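Local coordinates for protein endo-beta-N-acetylglucosaminidase F1 (Bacteroides thetaiotaomicron VPI-5482, PDB 6TCV) that cleaves high-mannose N-glycans, probably hydrolysing the bond between the two N-acetylglucosamine units of their core, at residues 250-255 with 288-293; 202-207 with 215-220; 256-261 with 307-312. The protein carries 2 engineered substitutions. All blocks are in the same frame, centred on the assembly; numbering follows the deposited sequence.

Overall arrangement
The three contacts share one side of a (beta/alpha)8-barrel and run from sugar to packing. Interaction 2, the buried hairpin of strands 198-209 and 214-218, is backbone bonding with asparagines that grip mannose. Interaction 1 is partly buried: loops 250-255 and 288-293, following neighbouring barrel strands, meet through backbone bonds and two aromatic rings beside the glycan. Interaction 3 is buried and apolar, with two waters, where 256-261 rests on helix 306-319. The contacts interlock: N207 of interaction 2 bonds to the first loop of interaction 1, Q259 of interaction 3 bonds to both its loops, and I206 packs on L257 and L260.

Interaction 1. Residues 250-255 with 288-293. Engineered in segment 288-293: L289 (natural residue Glu). With MAN (alpha-D-mannopyranose), chain B; MAN (alpha-D-mannopyranose), chain C; BMA (beta-D-mannopyranose), chain D; NAG (2-acetamido-2-deoxy-beta-D-glucopyranose), chain E.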
loop_
_atom_site.group_PDB
_atom_site.type_symbol
_atom_site.label_atom_id
_atom_site.label_comp_id
_atom_site.label_asym_id
_atom_site.label_seq_id
_atom_site.Cartn_x
_atom_site.Cartn_y
_atom_site.Cartn_z
ATOM N N GLY A 250 10.569 10.282 -9.514
ATOM C CA GLY A 250 11.156 10.895 -10.704
ATOM C C GLY A 250 12.648 11.058 -10.539
ATOM O O GLY A 250 13.185 10.996 -9.435
ATOM N N ASN A 251 13.343 11.277 -11.661
ATOM C CA ASN A 251 14.792 11.154 -11.625
ATOM C C ASN A 251 15.494 11.887 -12.780
ATOM O O ASN A 251 16.382 11.314 -13.443
ATOM C CB ASN A 251 15.159 9.656 -11.631
ATOM C CG ASN A 251 16.576 9.423 -11.209
ATOM O OD1 ASN A 251 17.150 10.178 -10.387
ATOM N ND2 ASN A 251 17.187 8.430 -11.765
ATOM N N HIS A 252 15.114 13.156 -13.012
ATOM C CA HIS A 252 15.923 14.117 -13.759
ATOM C C HIS A 252 16.044 13.767 -15.237
ATOM O O HIS A 252 17.061 14.091 -15.867
ATOM C CB HIS A 252 17.323 14.233 -13.129
ATOM C CG HIS A 252 17.300 14.451 -11.650
ATOM N ND1 HIS A 252 17.041 15.694 -11.091
ATOM C CD2 HIS A 252 17.479 13.594 -10.611
ATOM C CE1 HIS A 252 17.059 15.580 -9.773
ATOM N NE2 HIS A 252 17.319 14.321 -9.457
ATOM N N ASP A 253 14.950 13.315 -15.847
ATOM C CA ASP A 253 14.895 13.241 -17.311
ATOM C C ASP A 253 13.463 13.534 -17.746
ATOM O O ASP A 253 12.624 13.964 -16.940
ATOM C CB ASP A 253 15.528 11.943 -17.871
ATOM C CG ASP A 253 14.722 10.686 -17.656
ATOM O OD1 ASP A 253 15.383 9.608 -17.754
ATOM O OD2 ASP A 253 13.509 10.706 -17.446
ATOM N N ILE A 254 13.168 13.299 -19.030
ATOM C CA ILE A 254 11.884 13.637 -19.628
ATOM C C ILE A 254 10.718 12.831 -19.101
ATOM O O ILE A 254 9.562 13.198 -19.344
ATOM C CB ILE A 254 11.916 13.519 -21.177
ATOM C CG1 ILE A 254 12.288 12.079 -21.575
ATOM C CG2 ILE A 254 12.816 14.617 -21.772
ATOM C CD1 ILE A 254 12.217 11.850 -23.085
ATOM N N THR A 255 10.970 11.745 -18.365
ATOM C CA THR A 255 9.891 10.914 -17.836
ATOM C C THR A 255 9.486 11.364 -16.423
ATOM O O THR A 255 10.293 11.893 -15.657
ATOM C CB THR A 255 10.253 9.416 -17.802
ATOM O OG1 THR A 255 11.303 9.197 -16.837
ATOM C CG2 THR A 255 10.614 8.865 -19.157
ATOM N N ASP A 288 5.965 12.143 -7.162
ATOM C CA ASP A 288 6.213 12.964 -8.346
ATOM C C ASP A 288 7.139 14.120 -8.018
ATOM O O ASP A 288 6.697 15.235 -7.753
ATOM C CB ASP A 288 4.913 13.497 -8.945
ATOM C CG ASP A 288 5.159 14.450 -10.110
ATOM O OD1 ASP A 288 6.141 14.232 -10.881
ATOM O OD2 ASP A 288 4.370 15.388 -10.300
ATOM N N LEU A 289 8.441 13.817 -7.970
ATOM C CA LEU A 289 9.511 14.795 -7.781
ATOM C C LEU A 289 10.641 14.511 -8.749
ATOM O O LEU A 289 10.867 13.381 -9.137
ATOM C CB LEU A 289 10.094 14.783 -6.334
ATOM C CG LEU A 289 9.135 15.217 -5.254
ATOM C CD1 LEU A 289 8.331 14.082 -4.704
ATOM C CD2 LEU A 289 9.875 15.880 -4.101
ATOM N N TYR A 290 11.329 15.569 -9.147
ATOM C CA TYR A 290 12.678 15.537 -9.734
ATOM C C TYR A 290 12.616 15.261 -11.240
ATOM O O TYR A 290 13.676 15.165 -11.881
ATOM C CB TYR A 290 13.730 14.575 -9.083
ATOM C CG TYR A 290 13.704 14.792 -7.573
ATOM C CD1 TYR A 290 13.958 16.058 -7.019
ATOM C CD2 TYR A 290 13.501 13.736 -6.709
ATOM C CE1 TYR A 290 13.839 16.274 -5.644
ATOM C CE2 TYR A 290 13.441 13.960 -5.345
ATOM C CZ TYR A 290 13.597 15.205 -4.836
ATOM O OH TYR A 290 13.486 15.414 -3.478
ATOM N N SER A 291 11.428 15.146 -11.842
ATOM C CA SER A 291 11.373 14.973 -13.290
ATOM C C SER A 291 11.604 16.333 -13.958
ATOM O O SER A 291 11.259 17.419 -13.421
ATOM C CB SER A 291 10.009 14.407 -13.688
ATOM O OG SER A 291 9.850 13.068 -13.232
ATOM N N ASN A 292 12.106 16.267 -15.195
ATOM C CA ASN A 292 12.247 17.444 -16.039
ATOM C C ASN A 292 11.042 17.561 -16.950
ATOM O O ASN A 292 10.151 16.709 -16.936
ATOM C CB ASN A 292 13.568 17.405 -16.818
ATOM C CG ASN A 292 14.780 17.386 -15.920
ATOM O OD1 ASN A 292 14.718 17.866 -14.779
ATOM N ND2 ASN A 292 15.887 16.938 -16.438
ATOM N N SER A 293 11.020 18.572 -17.798
ATOM C CA SER A 293 9.872 18.779 -18.650
ATOM C C SER A 293 9.793 17.649 -19.674
ATOM O O SER A 293 10.819 17.194 -20.197
ATOM C CB SER A 293 10.015 20.106 -19.383
ATOM O OG SER A 293 9.741 21.155 -18.470
HETATM C C1 MAN B . 17.036 14.245 -5.341
HETATM C C2 MAN B . 17.049 12.804 -5.832
HETATM C C3 MAN B . 18.366 12.149 -5.445
HETATM C C4 MAN B . 19.532 12.917 -6.036
HETATM C C5 MAN B . 19.432 14.390 -5.628
HETATM C C6 MAN B . 20.480 15.240 -6.303
HETATM O O2 MAN B . 16.889 12.796 -7.239
HETATM O O3 MAN B . 18.349 10.821 -6.009
HETATM O O4 MAN B . 20.806 12.413 -5.645
HETATM O O5 MAN B . 18.131 14.937 -5.940
HETATM O O6 MAN B . 20.325 15.093 -7.722
HETATM C C1 MAN C . 21.191 15.858 -8.518
HETATM C C2 MAN C . 20.818 15.549 -9.959
HETATM C C3 MAN C . 21.175 14.115 -10.318
HETATM C C4 MAN C . 22.636 13.855 -9.987
HETATM C C5 MAN C . 22.902 14.190 -8.525
HETATM C C6 MAN C . 24.352 14.002 -8.133
HETATM O O2 MAN C . 21.521 16.388 -10.874
HETATM O O3 MAN C . 20.955 13.864 -11.710
HETATM O O4 MAN C . 22.937 12.472 -10.134
HETATM O O5 MAN C . 22.548 15.554 -8.265
HETATM O O6 MAN C . 24.569 14.452 -6.815
HETATM C C1 BMA D . 15.718 14.255 -0.113
HETATM C C2 BMA D . 16.915 13.486 0.415
HETATM C C3 BMA D . 18.197 14.235 0.108
HETATM C C4 BMA D . 18.266 14.621 -1.367
HETATM C C5 BMA D . 16.970 15.295 -1.826
HETATM C C6 BMA D . 16.906 15.524 -3.314
HETATM O O2 BMA D . 16.956 12.222 -0.276
HETATM O O3 BMA D . 19.373 13.466 0.361
HETATM O O4 BMA D . 19.317 15.562 -1.622
HETATM O O5 BMA D . 15.844 14.449 -1.506
HETATM O O6 BMA D . 17.126 14.236 -3.953
HETATM C C1 NAG E . 11.132 20.222 -1.474
HETATM C C2 NAG E . 12.481 19.543 -1.476
HETATM C C3 NAG E . 12.329 18.054 -1.759
HETATM C C4 NAG E . 11.318 17.473 -0.794
HETATM C C5 NAG E . 9.999 18.197 -0.990
HETATM C C6 NAG E . 8.833 17.634 -0.216
HETATM C C7 NAG E . 14.212 21.056 -2.322
HETATM C C8 NAG E . 14.836 21.645 -3.567
HETATM N N2 NAG E . 13.314 20.126 -2.526
HETATM O O3 NAG E . 13.616 17.456 -1.639
HETATM O O4 NAG E . 11.246 16.086 -1.172
HETATM O O5 NAG E . 10.216 19.556 -0.604
HETATM O O6 NAG E . 9.203 17.583 1.182
HETATM O O7 NAG E . 14.518 21.425 -1.194
HETATM O O HOH W 1 16.380 17.815 -12.721
#
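H252 and Y290 each swing CG anti to their own carbonyl carbon (chi1 -50° and -48°), which lays the two side chains side by side, pointing the same way. The rings are near parallel, planes 22° apart, but slid so far that they barely overlap; what meets the imidazole is Y290 CB, 3.5 Å from H252 CE1, a CH-pi contact over the ring face. C2 of the chain C mannose covers the opposite face. H252 NE2 shares a hydrogen bond of 2.7 Å with O2 of the chain B mannose, while a water joins H252 ND1 to N292 OD1, so both ring nitrogens have partners and the ring is held against rotation. The Y290 ring lies between CB of L289 on one face and C1 of the chain B mannose on the other, and its OH is 2.8 Å from O3 of NAG in chain E, a hydrogen bond; the same hydroxyl also bonds the other NAG of the core. With an alanine in place of Y290, both sugar hydroxyls would probably lose this partner and the mannose its aromatic floor. The backbones are tied by H252 N to Y290 O, 2.7 Å, and by N292 N to D253 O, 2.9 Å. S291 OG donates to a lone pair of T255 O, 2.7 Å and in the carbonyl plane. D253 OD2 accepts from T255 N, closing an Asx turn, and also from T255 OG1. CD2 of L289, engineered in place of Glu, is 3.2 Å from O4 of NAG in chain E, the oxygen joining the two core NAGs. Such loops after successive parallel strands form the sugar-binding end of a (beta/alpha)8-barrel, as in family GH18 enzymes.

Interaction 2. Residues 202-207 with 215-220; sequences FAANIN and PRVQCN. With MAN (alpha-D-mannopyranose), chain F; NAG (2-acetamido-2-deoxy-beta-D-glucopyranose), chain G; MAN (alpha-D-mannopyranose), chain H.
A beta hairpin, made of strand 198-209 and its antiparallel return 214-218, carries this contact. N205 and Q218 form a hydrogen-bonded pair, with N205 N to Q218 O at 2.9 Å and Q218 N to N205 O at 2.8 Å. N207 and R216 form the next such pair; the bond from R216 N to N207 O measures 2.8 Å. Between them I206 and V217 are a non-hydrogen-bonded pair whose side chains turn to the other face, toward F268 of helix 262-278, and there CD1 of I206 lies alongside CB of P215. On the face of N205 the amides of N207 and Q218 stack, planes 11° apart. The amide of N207 finds its hydrogen bonds with N251 and D253, in the loop after the neighbouring barrel strand 243-249. Strand 198-209 belongs to the parallel barrel of the (beta/alpha)8 fold, while 214-218 folds back antiparallel on its C-terminal part; a cis peptide before A203 marks the strand where it reaches the glycan. With its CG anti to the carbonyl carbon (chi1 -60°), N205 sets its amide against the chain F mannose: OD1 accepts from O3 at 2.7 Å, and ND2 donates to O4 at 3.1 Å. A203 O accepts from the same O4, 2.8 Å away. From the other segment N220 ND2 donates almost straight to O3 of the chain F mannose, 3.0 Å, while N220 OD1 caps helix 221-228. A water takes the N-H of N220 and sits within bonding distance of A203 O and N205 OD1; another connects N205 OD1 with Q218 NE2.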
loop_
_atom_site.group_PDB
_atom_site.type_symbol
_atom_site.label_atom_id
_atom_site.label_comp_id
_atom_site.label_asym_id
_atom_site.label_seq_id
_atom_site.Cartn_x
_atom_site.Cartn_y
_atom_site.Cartn_z
ATOM N N PHE A 202 12.514 3.447 -0.562
ATOM C CA PHE A 202 12.595 4.748 -1.247
ATOM C C PHE A 202 14.022 4.896 -1.767
ATOM O O PHE A 202 14.967 5.049 -0.990
ATOM C CB PHE A 202 12.233 5.855 -0.257
ATOM C CG PHE A 202 12.060 7.217 -0.902
ATOM C CD1 PHE A 202 10.845 7.543 -1.490
ATOM C CD2 PHE A 202 13.050 8.171 -0.831
ATOM C CE1 PHE A 202 10.676 8.790 -2.045
ATOM C CE2 PHE A 202 12.897 9.420 -1.377
ATOM C CZ PHE A 202 11.702 9.740 -1.961
ATOM N N ALA A 203 14.220 4.861 -3.086
ATOM C CA ALA A 203 13.198 4.659 -4.143
ATOM C C ALA A 203 13.834 4.141 -5.402
ATOM O O ALA A 203 14.951 4.581 -5.769
ATOM C CB ALA A 203 12.480 5.967 -4.503
ATOM N N ALA A 204 13.103 3.273 -6.102
ATOM C CA ALA A 204 13.354 3.045 -7.519
ATOM C C ALA A 204 12.918 4.294 -8.273
ATOM O O ALA A 204 12.182 5.137 -7.779
ATOM C CB ALA A 204 12.555 1.832 -8.025
ATOM N N ASN A 205 13.347 4.395 -9.520
ATOM C CA ASN A 205 13.085 5.581 -10.322
ATOM C C ASN A 205 12.314 5.274 -11.591
ATOM O O ASN A 205 12.324 4.153 -12.095
ATOM C CB ASN A 205 14.393 6.251 -10.685
ATOM C CG ASN A 205 15.147 6.665 -9.480
ATOM O OD1 ASN A 205 16.241 6.194 -9.199
ATOM N ND2 ASN A 205 14.550 7.558 -8.724
ATOM N N ILE A 206 11.633 6.297 -12.108
ATOM C CA ILE A 206 11.217 6.301 -13.514
ATOM C C ILE A 206 12.278 7.063 -14.299
ATOM O O ILE A 206 12.663 8.190 -13.919
ATOM C CB ILE A 206 9.803 6.852 -13.719
ATOM C CG1 ILE A 206 9.422 6.714 -15.185
ATOM C CG2 ILE A 206 9.636 8.290 -13.217
ATOM C CD1 ILE A 206 7.928 6.941 -15.472
ATOM N N ASN A 207 12.739 6.466 -15.402
ATOM C CA ASN A 207 13.722 7.094 -16.274
ATOM C C ASN A 207 13.408 6.668 -17.704
ATOM O O ASN A 207 12.663 5.702 -17.947
ATOM C CB ASN A 207 15.135 6.653 -15.939
ATOM C CG ASN A 207 15.697 7.426 -14.777
ATOM O OD1 ASN A 207 15.788 6.904 -13.641
ATOM N ND2 ASN A 207 16.092 8.664 -15.028
ATOM N N PRO A 215 9.748 4.744 -21.251
ATOM C CA PRO A 215 10.074 4.813 -19.825
ATOM C C PRO A 215 10.303 3.427 -19.246
ATOM O O PRO A 215 9.767 2.439 -19.727
ATOM C CB PRO A 215 8.797 5.431 -19.211
ATOM C CG PRO A 215 8.079 6.080 -20.410
ATOM C CD PRO A 215 8.385 5.248 -21.550
ATOM N N ARG A 216 11.078 3.354 -18.167
ATOM C CA ARG A 216 11.260 2.104 -17.436
ATOM C C ARG A 216 11.411 2.414 -15.954
ATOM O O ARG A 216 11.729 3.539 -15.545
ATOM C CB ARG A 216 12.539 1.406 -17.911
ATOM C CG ARG A 216 13.857 2.134 -17.557
ATOM C CD ARG A 216 15.211 1.332 -17.698
ATOM N NE ARG A 216 15.214 0.075 -16.987
ATOM C CZ ARG A 216 15.788 -1.034 -17.387
ATOM N NH1 ARG A 216 16.443 -1.066 -18.539
ATOM N NH2 ARG A 216 15.733 -2.116 -16.619
ATOM N N VAL A 217 11.193 1.369 -15.156
ATOM C CA VAL A 217 11.661 1.363 -13.775
ATOM C C VAL A 217 13.169 1.197 -13.844
ATOM O O VAL A 217 13.693 0.242 -14.451
ATOM C CB VAL A 217 11.022 0.199 -13.017
ATOM C CG1 VAL A 217 11.568 0.079 -11.600
ATOM C CG2 VAL A 217 9.527 0.344 -12.992
ATOM N N GLN A 218 13.883 2.113 -13.208
ATOM C CA GLN A 218 15.327 2.092 -13.154
ATOM C C GLN A 218 15.718 2.029 -11.693
ATOM O O GLN A 218 15.400 2.943 -10.915
ATOM C CB GLN A 218 15.885 3.354 -13.836
ATOM C CG GLN A 218 17.425 3.416 -13.803
ATOM C CD GLN A 218 18.006 4.660 -14.472
ATOM O OE1 GLN A 218 17.863 4.827 -15.681
ATOM N NE2 GLN A 218 18.695 5.486 -13.713
ATOM N N CYS A 219 16.487 1.014 -11.335
ATOM C CA CYS A 219 16.853 0.761 -9.944
ATOM C C CYS A 219 18.328 1.066 -9.796
ATOM O O CYS A 219 19.181 0.503 -10.496
ATOM C CB CYS A 219 16.605 -0.716 -9.607
ATOM S SG CYS A 219 14.836 -1.118 -9.559
ATOM N N ASN A 220 18.648 1.956 -8.871
ATOM C CA ASN A 220 20.030 2.248 -8.533
ATOM C C ASN A 220 20.652 1.036 -7.858
ATOM O O ASN A 220 19.963 0.063 -7.515
ATOM C CB ASN A 220 20.159 3.553 -7.740
ATOM C CG ASN A 220 19.669 3.432 -6.328
ATOM O OD1 ASN A 220 20.004 2.479 -5.609
ATOM N ND2 ASN A 220 18.999 4.478 -5.847
HETATM C C1 MAN F . 18.976 9.792 -5.291
HETATM C C2 MAN F . 19.250 8.633 -6.241
HETATM C C3 MAN F . 17.923 8.017 -6.651
HETATM C C4 MAN F . 17.085 7.624 -5.441
HETATM C C5 MAN F . 16.934 8.794 -4.472
HETATM C C6 MAN F . 16.336 8.385 -3.141
HETATM O O2 MAN F . 20.124 7.702 -5.564
HETATM O O3 MAN F . 18.171 6.841 -7.422
HETATM O O4 MAN F . 15.765 7.283 -5.860
HETATM O O5 MAN F . 18.241 9.341 -4.169
HETATM O O6 MAN F . 16.284 9.521 -2.255
HETATM C C1 NAG G . 10.797 15.164 -0.218
HETATM C C2 NAG G . 10.956 13.779 -0.815
HETATM C C3 NAG G . 12.399 13.271 -0.851
HETATM C C4 NAG G . 13.311 14.209 -0.084
HETATM C C5 NAG G . 12.657 14.526 1.247
HETATM C C6 NAG G . 13.532 15.336 2.195
HETATM C C7 NAG G . 9.258 11.997 -0.748
HETATM C C8 NAG G . 8.396 11.142 0.162
HETATM N N2 NAG G . 10.085 12.837 -0.133
HETATM O O3 NAG G . 12.837 13.177 -2.210
HETATM O O4 NAG G . 14.550 13.518 0.148
HETATM O O5 NAG G . 11.463 15.308 1.042
HETATM O O6 NAG G . 12.816 15.690 3.333
HETATM O O7 NAG G . 9.191 11.939 -1.981
HETATM C C1 MAN H . 21.155 7.189 -6.401
HETATM C C2 MAN H . 22.011 6.223 -5.593
HETATM C C3 MAN H . 22.843 6.978 -4.560
HETATM C C4 MAN H . 23.643 8.079 -5.238
HETATM C C5 MAN H . 22.664 8.988 -5.971
HETATM C C6 MAN H . 23.348 10.083 -6.744
HETATM O O2 MAN H . 22.841 5.482 -6.501
HETATM O O3 MAN H . 23.670 6.049 -3.883
HETATM O O4 MAN H . 24.345 8.858 -4.272
HETATM O O5 MAN H . 21.954 8.214 -6.945
HETATM O O6 MAN H . 22.365 10.996 -7.277
HETATM O O HOH W 2 16.626 3.676 -7.884
HETATM O O HOH W 3 17.252 4.864 -3.170
HETATM O O HOH W 4 18.490 5.121 -10.768
#

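Interaction 3. Residues 256-261 with 307-312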
loop_
_atom_site.group_PDB
_atom_site.type_symbol
_atom_site.label_atom_id
_atom_site.label_comp_id
_atom_site.label_asym_id
_atom_site.label_seq_id
_atom_site.Cartn_x
_atom_site.Cartn_y
_atom_site.Cartn_z
ATOM N N GLY A 256 8.233 11.110 -16.072
ATOM C CA GLY A 256 7.741 11.412 -14.744
ATOM C C GLY A 256 6.417 10.725 -14.521
ATOM O O GLY A 256 5.705 10.366 -15.477
ATOM N N LEU A 257 6.080 10.568 -13.232
ATOM C CA LEU A 257 4.903 9.821 -12.828
ATOM C C LEU A 257 3.609 10.557 -13.077
ATOM O O LEU A 257 2.551 9.912 -13.036
ATOM C CB LEU A 257 5.014 9.454 -11.342
ATOM C CG LEU A 257 6.299 8.679 -11.026
ATOM C CD1 LEU A 257 6.483 8.561 -9.488
ATOM C CD2 LEU A 257 6.281 7.278 -11.623
ATOM N N ALA A 258 3.643 11.865 -13.347
ATOM C CA ALA A 258 2.453 12.655 -13.651
ATOM C C ALA A 258 2.519 13.184 -15.081
ATOM O O ALA A 258 1.813 14.146 -15.416
ATOM C CB ALA A 258 2.282 13.805 -12.647
ATOM N N GLN A 259 3.328 12.568 -15.975
ATOM C CA GLN A 259 3.436 13.068 -17.331
ATOM C C GLN A 259 3.539 11.955 -18.365
ATOM O O GLN A 259 4.161 12.143 -19.416
ATOM C CB GLN A 259 4.578 14.078 -17.511
ATOM C CG GLN A 259 5.975 13.545 -17.182
ATOM C CD GLN A 259 6.947 14.622 -16.719
ATOM O OE1 GLN A 259 6.596 15.424 -15.848
ATOM N NE2 GLN A 259 8.145 14.695 -17.308
ATOM N N LEU A 260 2.939 10.811 -18.089
ATOM C CA LEU A 260 2.830 9.713 -19.067
ATOM C C LEU A 260 1.525 9.863 -19.827
ATOM O O LEU A 260 0.504 10.235 -19.234
ATOM C CB LEU A 260 2.897 8.368 -18.334
ATOM C CG LEU A 260 4.146 8.172 -17.480
ATOM C CD1 LEU A 260 4.157 6.827 -16.846
ATOM C CD2 LEU A 260 5.452 8.384 -18.271
ATOM N N SER A 261 1.586 9.588 -21.143
ATOM C CA SER A 261 0.383 9.499 -21.938
ATOM C C SER A 261 -0.458 8.326 -21.450
ATOM O O SER A 261 -0.015 7.513 -20.640
ATOM C CB SER A 261 0.776 9.268 -23.400
ATOM O OG SER A 261 1.394 7.993 -23.472
ATOM N N ALA A 307 -4.381 14.683 -13.944
ATOM C CA ALA A 307 -5.139 13.683 -14.696
ATOM C C ALA A 307 -4.220 12.577 -15.205
ATOM O O ALA A 307 -4.562 11.391 -15.145
ATOM C CB ALA A 307 -5.863 14.314 -15.895
ATOM N N ALA A 308 -3.008 12.922 -15.624
ATOM C CA ALA A 308 -2.079 11.899 -16.079
ATOM C C ALA A 308 -1.618 11.038 -14.920
ATOM O O ALA A 308 -1.444 9.824 -15.067
ATOM C CB ALA A 308 -0.863 12.569 -16.760
ATOM N N ALA A 309 -1.385 11.653 -13.769
ATOM C CA ALA A 309 -1.035 10.910 -12.567
ATOM C C ALA A 309 -2.140 9.943 -12.167
ATOM O O ALA A 309 -1.882 8.778 -11.821
ATOM C CB ALA A 309 -0.729 11.873 -11.427
ATOM N N ALA A 310 -3.381 10.418 -12.186
ATOM C CA ALA A 310 -4.507 9.547 -11.825
ATOM C C ALA A 310 -4.610 8.377 -12.786
ATOM O O ALA A 310 -4.874 7.244 -12.368
ATOM C CB ALA A 310 -5.809 10.356 -11.798
ATOM N N ARG A 311 -4.423 8.629 -14.080
ATOM C CA ARG A 311 -4.407 7.526 -15.042
ATOM C C ARG A 311 -3.386 6.447 -14.645
ATOM O O ARG A 311 -3.692 5.246 -14.641
ATOM C CB ARG A 311 -4.139 8.054 -16.449
ATOM C CG ARG A 311 -3.799 6.941 -17.508
ATOM C CD ARG A 311 -4.990 6.019 -17.769
ATOM N NE ARG A 311 -6.106 6.770 -18.358
ATOM C CZ ARG A 311 -7.295 6.240 -18.566
ATOM N NH1 ARG A 311 -7.564 4.988 -18.286
ATOM N NH2 ARG A 311 -8.284 7.017 -19.026
ATOM N N LEU A 312 -2.189 6.862 -14.271
ATOM C CA LEU A 312 -1.181 5.896 -13.848
ATOM C C LEU A 312 -1.628 5.135 -12.614
ATOM O O LEU A 312 -1.491 3.905 -12.544
ATOM C CB LEU A 312 0.186 6.584 -13.582
ATOM C CG LEU A 312 1.263 5.667 -12.996
ATOM C CD1 LEU A 312 1.576 4.511 -13.955
ATOM C CD2 LEU A 312 2.514 6.451 -12.622
HETATM O O HOH W 5 1.445 9.722 -15.631
HETATM O O HOH W 6 -1.473 9.053 -17.994
#
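A308, A309 and L312 line the side of helix 306-319 that faces the loop 256-261, so the contact joins two successive beta-alpha units of the (beta/alpha)8-barrel: the loop leads into helix 262-278, the neighbouring helix of the barrel wall. Apolar packing carries most of it. CB of A258 meets CB of A309 at 3.8 Å, and the small side chains let the two backbones come near here. L312, its CG anti to the backbone N (chi1 174°), brings CD2 across to CD2 of L257, 4.0 Å away; F268 of helix 262-278 packs against both leucines. Apolar against polar, CB of A308 lies 3.4 Å from A258 O and also touches L260 O, while L312 CD2 rests on L257 O. The loop is shaped by a type I turn from G256 to Q259, closed by the bond from Q259 N to G256 O.

No direct hydrogen bond crosses the contact; water does that work. One water donates to L257 O, accepts from L260 N and gives a weak bond to A308 O. A second water sits 2.6 Å from L260 O and 3.0 Å from A308 O.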